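Local coordinates for DUF871 domain-containing protein (Enterococcus faecalis, PDB 2P0O) that is of unknown function but probably acts as a 6-phospho-N-acetylmuramidase, joining a TIM-barrel domain to a C-terminal cyclophilin-like domain, at residues G33-L38 and M67-G72; G95-Y100 and G117-T122; V9-E14 and Q50-L55; A143-Y148 and L172-F177. All blocks are in the same frame, centred on the assembly; numbering follows the deposited sequence.

Contact 1 (G33-L38 and M67-G72); sequences GIFTSL and MVDISG
F35, T36 and S37 pair in register with M67, V68 and D69 where strands 33-38 and 65-70 run side by side, parallel neighbours in the eight-stranded TIM barrel. Backbone bonds join them in the parallel pattern: M67 N to I34 O, T36 N to M67 O at 3.0 Å, D69 N to T36 O and L38 N to D69 O at 2.8 Å. F35, S37, M67 and D69 face the barrel interior. On the outer side T36 and L38 pack on L11, V68 on L52 of helix 48-62, and I70 on L96 and M98. Inside, the F35 ring meets M67 and D69 obliquely, CD1 3.8 Å from CG of M67 (selenomethionine) and CZ 3.6 Å from CB of D69. Its CG stands opposite its own N (chi1 176°), which carries the ring up beside D69, ring and carboxylate planes 51° apart. Outside, CG2 of T36 and CG2 of V68 meet at 3.8 Å, and CD1 of L38 touches CG1 of V68 at 4.0 Å. The T36 hydroxyl bonds to V9 O in the loop that follows strand 4-8. D69 splits its carboxylate: OD1 takes a weak bond from S37 OG (3.4 Å), while OD2 forms a salt bridge to R97, with the like charge of D99 close by. The strong polar hold on D69 thus comes from the next strand, S37 adding little.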
loop_
_atom_site.group_PDB
_atom_site.type_symbol
_atom_site.label_atom_id
_atom_site.label_comp_id
_atom_site.label_asym_id
_atom_site.label_seq_id
_atom_site.Cartn_x
_atom_site.Cartn_y
_atom_site.Cartn_z
ATOM N N GLY A 33 0.633 7.724 9.025
ATOM C CA GLY A 33 1.262 8.858 8.374
ATOM C C GLY A 33 0.424 9.531 7.313
ATOM O O GLY A 33 -0.421 8.898 6.649
ATOM N N ILE A 34 0.687 10.834 7.158
ATOM C CA ILE A 34 0.108 11.655 6.128
ATOM C C ILE A 34 1.218 12.333 5.327
ATOM O O ILE A 34 2.212 12.823 5.895
ATOM C CB ILE A 34 -0.827 12.744 6.711
ATOM C CG1 ILE A 34 -2.007 12.100 7.448
ATOM C CG2 ILE A 34 -1.287 13.709 5.595
ATOM C CD1 ILE A 34 -2.684 13.017 8.471
ATOM N N PHE A 35 1.035 12.335 4.008
ATOM C CA PHE A 35 1.830 13.137 3.076
ATOM C C PHE A 35 0.908 14.176 2.439
ATOM O O PHE A 35 -0.235 13.875 2.070
ATOM C CB PHE A 35 2.472 12.254 1.992
ATOM C CG PHE A 35 3.235 13.018 0.932
ATOM C CD1 PHE A 35 4.603 13.289 1.092
ATOM C CD2 PHE A 35 2.601 13.429 -0.256
ATOM C CE1 PHE A 35 5.341 13.981 0.104
ATOM C CE2 PHE A 35 3.321 14.124 -1.260
ATOM C CZ PHE A 35 4.702 14.393 -1.094
ATOM N N THR A 36 1.409 15.399 2.316
ATOM C CA THR A 36 0.686 16.445 1.620
ATOM C C THR A 36 1.651 17.344 0.853
ATOM O O THR A 36 2.742 17.672 1.343
ATOM C CB THR A 36 -0.238 17.255 2.579
ATOM O OG1 THR A 36 -1.078 18.134 1.814
ATOM C CG2 THR A 36 0.566 18.074 3.604
ATOM N N SER A 37 1.245 17.726 -0.352
ATOM C CA SER A 37 2.061 18.583 -1.209
ATOM C C SER A 37 1.353 19.908 -1.441
ATOM O O SER A 37 0.249 19.951 -1.969
ATOM C CB SER A 37 2.390 17.883 -2.543
ATOM O OG SER A 37 3.203 18.703 -3.382
ATOM N N LEU A 38 2.000 20.989 -1.021
ATOM C CA LEU A 38 1.401 22.323 -1.065
ATOM C C LEU A 38 1.962 23.243 -2.148
ATOM O O LEU A 38 3.186 23.419 -2.257
ATOM C CB LEU A 38 1.571 23.008 0.282
ATOM C CG LEU A 38 0.444 22.909 1.303
ATOM C CD1 LEU A 38 0.467 21.566 2.037
ATOM C CD2 LEU A 38 0.580 24.057 2.283
HETATM N N MSE A 67 4.215 14.724 6.644
HETATM C CA MSE A 67 5.325 15.176 5.847
HETATM C C MSE A 67 4.723 16.191 4.884
HETATM O O MSE A 67 3.754 15.881 4.166
HETATM C CB MSE A 67 5.955 13.964 5.143
HETATM C CG MSE A 67 6.923 14.262 3.968
HETATM SE SE MSE A 67 8.440 15.351 4.576
HETATM C CE MSE A 67 9.332 14.145 5.839
ATOM N N VAL A 68 5.266 17.404 4.871
ATOM C CA VAL A 68 4.789 18.427 3.944
ATOM C C VAL A 68 5.810 18.687 2.825
ATOM O O VAL A 68 6.947 19.126 3.069
ATOM C CB VAL A 68 4.454 19.781 4.646
ATOM C CG1 VAL A 68 4.045 20.835 3.628
ATOM C CG2 VAL A 68 3.366 19.624 5.737
ATOM N N ASP A 69 5.391 18.432 1.595
ATOM C CA ASP A 69 6.210 18.739 0.445
ATOM C C ASP A 69 5.813 20.141 -0.026
ATOM O O ASP A 69 4.670 20.390 -0.406
ATOM C CB ASP A 69 6.030 17.671 -0.633
ATOM C CG ASP A 69 6.850 17.948 -1.888
ATOM O OD1 ASP A 69 6.518 18.883 -2.643
ATOM O OD2 ASP A 69 7.820 17.214 -2.135
ATOM N N ILE A 70 6.769 21.057 0.025
ATOM C CA ILE A 70 6.491 22.472 -0.211
ATOM C C ILE A 70 7.751 23.165 -0.717
ATOM O O ILE A 70 8.865 22.840 -0.287
ATOM C CB ILE A 70 5.962 23.139 1.100
ATOM C CG1 ILE A 70 5.466 24.565 0.874
ATOM C CG2 ILE A 70 6.998 23.069 2.224
ATOM C CD1 ILE A 70 4.747 25.133 2.105
ATOM N N SER A 71 7.581 24.110 -1.639
ATOM C CA SER A 71 8.714 24.883 -2.128
ATOM C C SER A 71 9.137 25.890 -1.065
ATOM O O SER A 71 8.333 26.266 -0.200
ATOM C CB SER A 71 8.371 25.596 -3.434
ATOM O OG SER A 71 7.593 26.753 -3.185
ATOM N N GLY A 72 10.403 26.304 -1.139
ATOM C CA GLY A 72 10.977 27.313 -0.234
ATOM C C GLY A 72 10.162 28.588 -0.158
ATOM O O GLY A 72 9.985 29.141 0.938
#

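Contact 2 (G95-Y100 and G117-T122); sequences GLRMDY and GLNAST
The R97 guanidinium meets the backbone carbonyl of L118 at its edge and the side chain of N119 near NH2. L118 O lies close to the guanidinium plane, 3.0 Å from NE of R97 with an N-H...O angle of 162°; seen from the carbonyl, the donor stands above its plane and misses the lone pairs. Toward the rim of one guanidinium face sits D99 OD2, 4.2 Å above the plane. The N119 amide is turned 54° from the guanidinium, and NH2 of R97 comes 3.5 Å from its CG, almost evenly between oxygen and nitrogen, a packing contact and not a bond. With CG opposite the backbone N (chi1 -176°) and the chain extended to NE, R97 runs along the segment 117-119, its CG 3.5 Å from G117 O. G117 has no side chain, and this leaves room for CB of R97 3.8 Å from its CA. The backbone link is G117 N to L96 O at 2.7 Å. N119 OD1, accepting from S121 N at 3.1 Å, makes an Asx turn that bends the chain just after its strand. NH1 of R97 is already taken by D69, and NH2 bonds to N146 OD1, so the group is held at three corners. The contact joins strands 95-98 and 115-119 of a beta-alpha-beta crossover through helix 104-111. Strand 65-70 borders it through V68 and I70, strand 141-144 borders it on the far edge through L118 and E142, and L96 and M98 pack outward on the loop residues L85 and F82.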
loop_
_atom_site.group_PDB
_atom_site.type_symbol
_atom_site.label_atom_id
_atom_site.label_comp_id
_atom_site.label_asym_id
_atom_site.label_seq_id
_atom_site.Cartn_x
_atom_site.Cartn_y
_atom_site.Cartn_z
ATOM N N GLY A 95 7.510 16.791 9.433
ATOM C CA GLY A 95 8.477 16.642 8.365
ATOM C C GLY A 95 8.308 17.661 7.263
ATOM O O GLY A 95 7.189 18.077 6.946
ATOM N N LEU A 96 9.433 18.081 6.697
ATOM C CA LEU A 96 9.416 18.918 5.509
ATOM C C LEU A 96 10.257 18.326 4.383
ATOM O O LEU A 96 11.369 17.846 4.598
ATOM C CB LEU A 96 9.825 20.360 5.813
ATOM C CG LEU A 96 8.837 21.123 6.706
ATOM C CD1 LEU A 96 9.515 22.335 7.369
ATOM C CD2 LEU A 96 7.556 21.508 5.939
ATOM N N ARG A 97 9.670 18.325 3.195
ATOM C CA ARG A 97 10.365 17.971 1.963
ATOM C C ARG A 97 10.465 19.240 1.129
ATOM O O ARG A 97 9.483 19.693 0.530
ATOM C CB ARG A 97 9.626 16.866 1.226
ATOM C CG ARG A 97 10.328 16.340 -0.048
ATOM C CD ARG A 97 9.815 14.927 -0.321
ATOM N NE ARG A 97 10.391 14.295 -1.511
ATOM C CZ ARG A 97 9.783 14.210 -2.691
ATOM N NH1 ARG A 97 8.577 14.737 -2.865
ATOM N NH2 ARG A 97 10.382 13.593 -3.697
HETATM N N MSE A 98 11.658 19.832 1.143
HETATM C CA MSE A 98 11.919 21.071 0.435
HETATM C C MSE A 98 12.580 20.760 -0.899
HETATM O O MSE A 98 13.373 19.835 -1.037
HETATM C CB MSE A 98 12.824 21.982 1.247
HETATM C CG MSE A 98 12.404 22.171 2.684
HETATM SE SE MSE A 98 10.656 23.015 2.960
HETATM C CE MSE A 98 10.880 24.735 2.064
ATOM N N ASP A 99 12.237 21.535 -1.896
ATOM C CA ASP A 99 12.651 21.173 -3.232
ATOM C C ASP A 99 13.227 22.422 -3.812
ATOM O O ASP A 99 14.285 22.398 -4.445
ATOM C CB ASP A 99 11.457 20.625 -4.037
ATOM C CG ASP A 99 10.430 19.903 -3.135
ATOM O OD1 ASP A 99 9.639 20.621 -2.456
ATOM O OD2 ASP A 99 10.443 18.635 -3.074
ATOM N N TYR A 100 12.558 23.530 -3.527
ATOM C CA TYR A 100 13.048 24.796 -3.986
ATOM C C TYR A 100 13.656 25.516 -2.798
ATOM O O TYR A 100 13.142 25.394 -1.686
ATOM C CB TYR A 100 11.916 25.599 -4.631
ATOM N N GLY A 117 12.455 15.384 4.263
ATOM C CA GLY A 117 12.132 14.637 3.062
ATOM C C GLY A 117 13.144 14.965 1.983
ATOM O O GLY A 117 13.403 16.133 1.694
ATOM N N LEU A 118 13.746 13.922 1.421
ATOM C CA LEU A 118 14.593 14.047 0.235
ATOM C C LEU A 118 13.858 13.455 -0.977
ATOM O O LEU A 118 12.857 12.735 -0.837
ATOM C CB LEU A 118 15.919 13.328 0.434
ATOM C CG LEU A 118 16.656 13.600 1.744
ATOM C CD1 LEU A 118 17.827 12.640 1.856
ATOM C CD2 LEU A 118 17.132 15.056 1.778
ATOM N N ASN A 119 14.362 13.782 -2.154
ATOM C CA ASN A 119 13.816 13.263 -3.376
ATOM C C ASN A 119 14.661 12.038 -3.761
ATOM O O ASN A 119 15.821 12.166 -4.109
ATOM C CB ASN A 119 13.821 14.365 -4.439
ATOM C CG ASN A 119 13.230 13.901 -5.774
ATOM O OD1 ASN A 119 13.207 12.706 -6.083
ATOM N ND2 ASN A 119 12.734 14.847 -6.555
ATOM N N ALA A 120 14.082 10.849 -3.646
ATOM C CA ALA A 120 14.803 9.587 -3.884
ATOM C C ALA A 120 15.535 9.533 -5.228
ATOM O O ALA A 120 16.657 9.029 -5.300
ATOM C CB ALA A 120 13.871 8.394 -3.717
ATOM N N SER A 121 14.937 10.125 -6.265
ATOM C CA SER A 121 15.464 10.095 -7.627
ATOM C C SER A 121 16.576 11.094 -7.928
ATOM O O SER A 121 17.358 10.866 -8.847
ATOM C CB SER A 121 14.337 10.351 -8.625
ATOM O OG SER A 121 13.238 9.513 -8.314
ATOM N N THR A 122 16.641 12.209 -7.210
ATOM C CA THR A 122 17.627 13.241 -7.546
ATOM C C THR A 122 18.753 13.357 -6.534
ATOM O O THR A 122 19.765 14.007 -6.821
ATOM C CB THR A 122 17.002 14.652 -7.641
ATOM O OG1 THR A 122 16.565 15.074 -6.330
ATOM C CG2 THR A 122 15.842 14.689 -8.657
#

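Contact 3 (V9-E14 and Q50-L55); sequences VFLGEE and QRLTDL
R51 reaches from helix 48-62 to the backbone of the 9-14 loop and makes the one polar bond between them: NH1 donates to L11 O at 3.0 Å, N-H...O angle 167°. Its CG lies anti to the carbonyl carbon (chi1 -82°) and the chain is extended to NE, which carries the guanidinium across to the loop. The acceptor is nearly in the guanidinium plane, while the donor sits above the carbonyl plane. CD of R51 comes within 3.3 Å of L11 O, and one guanidinium face lies against the chain, E14 N 3.8 Å above its centre and the E13 carbonyl carbon nearer the rim. Y48 adds a cation-pi contact. The charged groups of E14 and R51 stay beyond salt-bridge distance, OE1 to NE 4.2 Å, and E14 OE2, hydrogen-bonded beside the segments, is near the like charge of D54. The loop follows the first TIM-barrel strand, 4-8, at the C-terminal rim where the active site of such barrels usually lies, and leads to helix 17-28. Below the polar layer the contact is apolar. CD1 of L11 meets CD1 of L52 at 3.8 Å, the two side chains roughly perpendicular, and CD2 of L55 at 4.2 Å. V9 CG1 approaches L55 CD2 more distantly, both residues also touching I23.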
loop_
_atom_site.group_PDB
_atom_site.type_symbol
_atom_site.label_atom_id
_atom_site.label_comp_id
_atom_site.label_asym_id
_atom_site.label_seq_id
_atom_site.Cartn_x
_atom_site.Cartn_y
_atom_site.Cartn_z
ATOM N N VAL A 9 -3.155 13.653 1.576
ATOM C CA VAL A 9 -4.245 14.598 1.712
ATOM C C VAL A 9 -3.916 15.780 0.824
ATOM O O VAL A 9 -2.760 16.162 0.716
ATOM C CB VAL A 9 -4.441 15.020 3.174
ATOM C CG1 VAL A 9 -5.433 16.168 3.272
ATOM C CG2 VAL A 9 -4.929 13.829 3.997
ATOM N N PHE A 10 -4.926 16.307 0.146
ATOM C CA PHE A 10 -4.752 17.394 -0.832
ATOM C C PHE A 10 -5.393 18.664 -0.290
ATOM O O PHE A 10 -6.618 18.756 -0.154
ATOM C CB PHE A 10 -5.324 16.976 -2.190
ATOM C CG PHE A 10 -4.548 15.850 -2.827
ATOM C CD1 PHE A 10 -4.782 14.521 -2.458
ATOM C CD2 PHE A 10 -3.518 16.124 -3.729
ATOM C CE1 PHE A 10 -4.019 13.473 -3.022
ATOM C CE2 PHE A 10 -2.762 15.089 -4.301
ATOM C CZ PHE A 10 -3.010 13.780 -3.968
ATOM N N LEU A 11 -4.541 19.623 0.070
ATOM C CA LEU A 11 -5.010 20.846 0.712
ATOM C C LEU A 11 -5.321 21.967 -0.272
ATOM O O LEU A 11 -5.535 23.105 0.146
ATOM C CB LEU A 11 -4.008 21.329 1.766
ATOM C CG LEU A 11 -3.765 20.351 2.917
ATOM C CD1 LEU A 11 -2.828 20.981 3.934
ATOM C CD2 LEU A 11 -5.095 19.973 3.557
ATOM N N GLY A 12 -5.339 21.634 -1.564
ATOM C CA GLY A 12 -5.754 22.546 -2.628
ATOM C C GLY A 12 -7.260 22.725 -2.607
ATOM O O GLY A 12 -7.835 23.513 -3.366
ATOM N N GLU A 13 -7.903 21.992 -1.712
ATOM C CA GLU A 13 -9.346 22.078 -1.519
ATOM C C GLU A 13 -9.647 22.118 -0.004
ATOM O O GLU A 13 -8.801 21.741 0.818
ATOM C CB GLU A 13 -10.016 20.878 -2.226
ATOM C CG GLU A 13 -10.067 20.981 -3.802
ATOM C CD GLU A 13 -9.019 20.106 -4.557
ATOM O OE1 GLU A 13 -8.554 19.058 -4.022
ATOM O OE2 GLU A 13 -8.682 20.473 -5.719
ATOM N N GLU A 14 -10.829 22.592 0.376
ATOM C CA GLU A 14 -11.200 22.637 1.802
ATOM C C GLU A 14 -11.379 21.211 2.340
ATOM O O GLU A 14 -11.895 20.338 1.619
ATOM C CB GLU A 14 -12.453 23.493 2.026
ATOM C CG GLU A 14 -12.895 23.644 3.497
ATOM C CD GLU A 14 -11.809 24.226 4.411
ATOM O OE1 GLU A 14 -11.674 25.483 4.463
ATOM O OE2 GLU A 14 -11.109 23.419 5.086
ATOM N N GLN A 50 -4.549 28.212 7.367
ATOM C CA GLN A 50 -5.599 27.702 8.245
ATOM C C GLN A 50 -5.952 26.251 7.930
ATOM O O GLN A 50 -6.261 25.473 8.829
ATOM C CB GLN A 50 -6.865 28.536 8.266
ATOM C CG GLN A 50 -7.604 28.394 9.603
ATOM C CD GLN A 50 -9.132 28.143 9.487
ATOM O OE1 GLN A 50 -9.967 29.014 9.894
ATOM N NE2 GLN A 50 -9.514 26.938 8.948
ATOM N N ARG A 51 -5.870 25.884 6.645
ATOM C CA ARG A 51 -6.030 24.484 6.217
ATOM C C ARG A 51 -4.994 23.555 6.876
ATOM O O ARG A 51 -5.307 22.452 7.312
ATOM C CB ARG A 51 -5.965 24.370 4.686
ATOM C CG ARG A 51 -7.297 24.697 4.010
ATOM C CD ARG A 51 -7.223 24.657 2.507
ATOM N NE ARG A 51 -8.288 25.478 1.938
ATOM C CZ ARG A 51 -8.514 25.655 0.636
ATOM N NH1 ARG A 51 -7.758 25.065 -0.283
ATOM N NH2 ARG A 51 -9.518 26.432 0.252
ATOM N N LEU A 52 -3.747 24.009 6.933
ATOM C CA LEU A 52 -2.661 23.249 7.553
ATOM C C LEU A 52 -2.838 23.182 9.046
ATOM O O LEU A 52 -2.541 22.147 9.626
ATOM C CB LEU A 52 -1.303 23.862 7.205
ATOM C CG LEU A 52 0.016 23.014 7.252
ATOM C CD1 LEU A 52 -0.018 21.780 6.332
ATOM C CD2 LEU A 52 1.228 23.879 6.900
ATOM N N THR A 53 -3.345 24.301 9.680
ATOM C CA THR A 53 -3.658 24.321 11.087
ATOM C C THR A 53 -4.780 23.326 11.389
ATOM O O THR A 53 -4.746 22.661 12.421
ATOM C CB THR A 53 -3.987 25.767 11.633
ATOM O OG1 THR A 53 -2.915 26.665 11.225
ATOM C CG2 THR A 53 -4.116 25.753 13.187
ATOM N N ASP A 54 -5.780 23.220 10.503
ATOM C CA ASP A 54 -6.910 22.194 10.656
ATOM C C ASP A 54 -6.376 20.753 10.530
ATOM O O ASP A 54 -6.789 19.858 11.298
ATOM C CB ASP A 54 -7.997 22.376 9.589
ATOM C CG ASP A 54 -8.686 23.722 9.657
ATOM O OD1 ASP A 54 -8.972 24.236 10.792
ATOM O OD2 ASP A 54 -8.954 24.274 8.547
ATOM N N LEU A 55 -5.481 20.526 9.570
ATOM C CA LEU A 55 -4.975 19.159 9.327
ATOM C C LEU A 55 -4.063 18.661 10.470
ATOM O O LEU A 55 -4.216 17.532 10.962
ATOM C CB LEU A 55 -4.260 19.036 7.955
ATOM C CG LEU A 55 -3.560 17.680 7.686
ATOM C CD1 LEU A 55 -4.565 16.557 7.644
ATOM C CD2 LEU A 55 -2.687 17.651 6.417
#

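Contact 4 (A143-Y148 and L172-F177); sequences AWHNYY and LQVFTF
W144 and F175 stack as an offset pair, ring planes 28° apart and centroids of the six-membered rings 4.5 Å apart, while F175 CB sits over the indole's five-membered ring in a CH-pi contact, 3.7 Å from its centroid. F177 stands at the indole edge, its CZ 3.7 Å from CE3 of W144. Onto the F177 face comes the edge of Y147, T-shaped with planes at 80° and CD2 of Y147 3.7 Å from CE2 of F177. Y147 reaches there because its CG lies between the backbone N and carbonyl carbon (chi1 51°). H145 O lies at the F177 ring edge, 3.2 Å from CE2. On the opposite, helix-facing side of the sheet A143 and V174 pair, and the edge of the H145 ring touches V174 CG1; there H145 NE2 hydrogen-bonds N164 OD1 of helix 157-169. The frame beneath is parallel strand pairing: A143 N to Q173 O at 2.7 Å, F175 N to A143 O and H145 N to F175 O at 2.9 Å. Farther out, T194 OG1 bonds both N146 O and F177 N. A sodium ion, bound by M211, D213 and V216, lies about 8 Å from the V174 side chain, outside this cluster. F35 and Y220 extend the cluster of W144, F175, F177 and Y147 across the barrel interior, an aromatic patch whose indole N-H is satisfied by E142.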
loop_
_atom_site.group_PDB
_atom_site.type_symbol
_atom_site.label_atom_id
_atom_site.label_comp_id
_atom_site.label_asym_id
_atom_site.label_seq_id
_atom_site.Cartn_x
_atom_site.Cartn_y
_atom_site.Cartn_z
ATOM N N ALA A 143 14.018 9.439 2.261
ATOM C CA ALA A 143 14.116 9.604 0.821
ATOM C C ALA A 143 12.784 9.163 0.250
ATOM O O ALA A 143 12.436 7.981 0.355
ATOM C CB ALA A 143 15.269 8.776 0.264
ATOM N N TRP A 144 12.027 10.122 -0.287
ATOM C CA TRP A 144 10.698 9.861 -0.879
ATOM C C TRP A 144 10.757 9.765 -2.389
ATOM O O TRP A 144 11.278 10.666 -3.079
ATOM C CB TRP A 144 9.693 10.967 -0.547
ATOM C CG TRP A 144 9.233 10.987 0.838
ATOM C CD1 TRP A 144 9.968 11.339 1.937
ATOM C CD2 TRP A 144 7.923 10.662 1.316
ATOM N NE1 TRP A 144 9.203 11.242 3.065
ATOM C CE2 TRP A 144 7.944 10.823 2.723
ATOM C CE3 TRP A 144 6.745 10.211 0.700
ATOM C CZ2 TRP A 144 6.821 10.594 3.529
ATOM C CZ3 TRP A 144 5.619 9.966 1.499
ATOM C CH2 TRP A 144 5.669 10.156 2.897
ATOM N N HIS A 145 10.216 8.676 -2.912
ATOM C CA HIS A 145 10.012 8.573 -4.346
ATOM C C HIS A 145 8.876 9.475 -4.752
ATOM O O HIS A 145 8.084 9.919 -3.927
ATOM C CB HIS A 145 9.672 7.146 -4.711
ATOM C CG HIS A 145 10.859 6.245 -4.697
ATOM N ND1 HIS A 145 11.734 6.161 -5.761
ATOM C CD2 HIS A 145 11.311 5.384 -3.759
ATOM C CE1 HIS A 145 12.686 5.295 -5.467
ATOM N NE2 HIS A 145 12.451 4.809 -4.259
ATOM N N ASN A 146 8.820 9.760 -6.030
ATOM C CA ASN A 146 7.756 10.520 -6.594
ATOM C C ASN A 146 6.601 9.631 -6.971
ATOM O O ASN A 146 6.718 8.397 -6.901
ATOM C CB ASN A 146 8.281 11.207 -7.838
ATOM C CG ASN A 146 9.342 12.245 -7.521
ATOM O OD1 ASN A 146 9.299 12.893 -6.480
ATOM N ND2 ASN A 146 10.270 12.450 -8.459
ATOM N N TYR A 147 5.486 10.251 -7.371
ATOM C CA TYR A 147 4.400 9.522 -8.054
ATOM C C TYR A 147 4.177 10.048 -9.456
ATOM O O TYR A 147 4.716 11.089 -9.834
ATOM C CB TYR A 147 3.093 9.513 -7.253
ATOM C CG TYR A 147 2.632 10.873 -6.792
ATOM C CD1 TYR A 147 2.138 11.798 -7.701
ATOM C CD2 TYR A 147 2.676 11.222 -5.448
ATOM C CE1 TYR A 147 1.705 13.069 -7.297
ATOM C CE2 TYR A 147 2.252 12.489 -5.025
ATOM C CZ TYR A 147 1.753 13.393 -5.958
ATOM O OH TYR A 147 1.313 14.631 -5.574
ATOM N N TYR A 148 3.399 9.318 -10.245
ATOM C CA TYR A 148 3.389 9.562 -11.685
ATOM C C TYR A 148 1.980 9.582 -12.196
ATOM O O TYR A 148 1.438 8.519 -12.490
ATOM C CB TYR A 148 4.263 8.511 -12.401
ATOM C CG TYR A 148 5.680 8.592 -11.915
ATOM C CD1 TYR A 148 6.595 9.513 -12.477
ATOM C CD2 TYR A 148 6.098 7.837 -10.846
ATOM C CE1 TYR A 148 7.903 9.622 -11.971
ATOM C CE2 TYR A 148 7.389 7.946 -10.343
ATOM C CZ TYR A 148 8.267 8.840 -10.887
ATOM O OH TYR A 148 9.544 8.896 -10.368
ATOM N N LEU A 172 19.730 5.901 4.710
ATOM C CA LEU A 172 18.447 6.617 4.588
ATOM C C LEU A 172 17.208 5.721 4.694
ATOM O O LEU A 172 17.305 4.510 4.516
ATOM C CB LEU A 172 18.424 7.392 3.271
ATOM C CG LEU A 172 19.673 8.241 2.999
ATOM C CD1 LEU A 172 19.718 8.692 1.552
ATOM C CD2 LEU A 172 19.711 9.439 3.931
ATOM N N GLN A 173 16.057 6.320 5.010
ATOM C CA GLN A 173 14.782 5.634 4.965
ATOM C C GLN A 173 14.197 5.791 3.546
ATOM O O GLN A 173 14.376 6.825 2.906
ATOM C CB GLN A 173 13.810 6.228 5.969
ATOM C CG GLN A 173 13.983 5.768 7.438
ATOM C CD GLN A 173 13.192 6.650 8.400
ATOM O OE1 GLN A 173 13.622 7.761 8.733
ATOM N NE2 GLN A 173 12.027 6.170 8.838
ATOM N N VAL A 174 13.498 4.760 3.077
ATOM C CA VAL A 174 12.913 4.735 1.733
ATOM C C VAL A 174 11.398 4.725 1.850
ATOM O O VAL A 174 10.831 3.831 2.484
ATOM C CB VAL A 174 13.369 3.489 0.940
ATOM C CG1 VAL A 174 12.584 3.381 -0.410
ATOM C CG2 VAL A 174 14.854 3.547 0.715
ATOM N N PHE A 175 10.772 5.733 1.241
ATOM C CA PHE A 175 9.326 5.911 1.218
ATOM C C PHE A 175 8.866 5.887 -0.255
ATOM O O PHE A 175 9.506 6.475 -1.152
ATOM C CB PHE A 175 8.950 7.285 1.811
ATOM C CG PHE A 175 8.958 7.348 3.323
ATOM C CD1 PHE A 175 10.126 7.189 4.040
ATOM C CD2 PHE A 175 7.782 7.629 4.023
ATOM C CE1 PHE A 175 10.115 7.263 5.439
ATOM C CE2 PHE A 175 7.765 7.725 5.418
ATOM C CZ PHE A 175 8.928 7.521 6.132
ATOM N N THR A 176 7.725 5.257 -0.484
ATOM C CA THR A 176 7.211 5.055 -1.818
ATOM C C THR A 176 5.684 5.194 -1.806
ATOM O O THR A 176 5.040 5.068 -0.750
ATOM C CB THR A 176 7.616 3.650 -2.329
ATOM O OG1 THR A 176 7.199 3.509 -3.688
ATOM C CG2 THR A 176 6.946 2.555 -1.507
ATOM N N PHE A 177 5.104 5.433 -2.976
ATOM C CA PHE A 177 3.668 5.526 -3.103
ATOM C C PHE A 177 3.052 4.309 -3.796
ATOM O O PHE A 177 3.711 3.621 -4.585
ATOM C CB PHE A 177 3.259 6.782 -3.902
ATOM C CG PHE A 177 3.581 8.078 -3.208
ATOM C CD1 PHE A 177 2.708 8.613 -2.254
ATOM C CD2 PHE A 177 4.755 8.758 -3.505
ATOM C CE1 PHE A 177 2.984 9.819 -1.613
ATOM C CE2 PHE A 177 5.044 9.992 -2.896
ATOM C CZ PHE A 177 4.167 10.510 -1.918
#

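From the N terminus, 9-14 opens contact 3 and 33-38 opens contact 1 before 50-55 closes contact 3 and 67-72 closes contact 1, so the two loops cross. They meet where V9 bonds to F35 and T36, tying the first barrel loop and helix 48-62 to the second and third strands. Contact 2 then closes a short loop between the fourth and fifth strands, joined to contact 1 because strands 65-70 and 95-98 are neighbours. Contact 4, the last, closes the loop between the sixth and seventh strands; L118 and A120 bond to W144, and F35 meets W144 and F177 across the interior. Contacts 2 and 3, with centres 20 Å apart, do not touch.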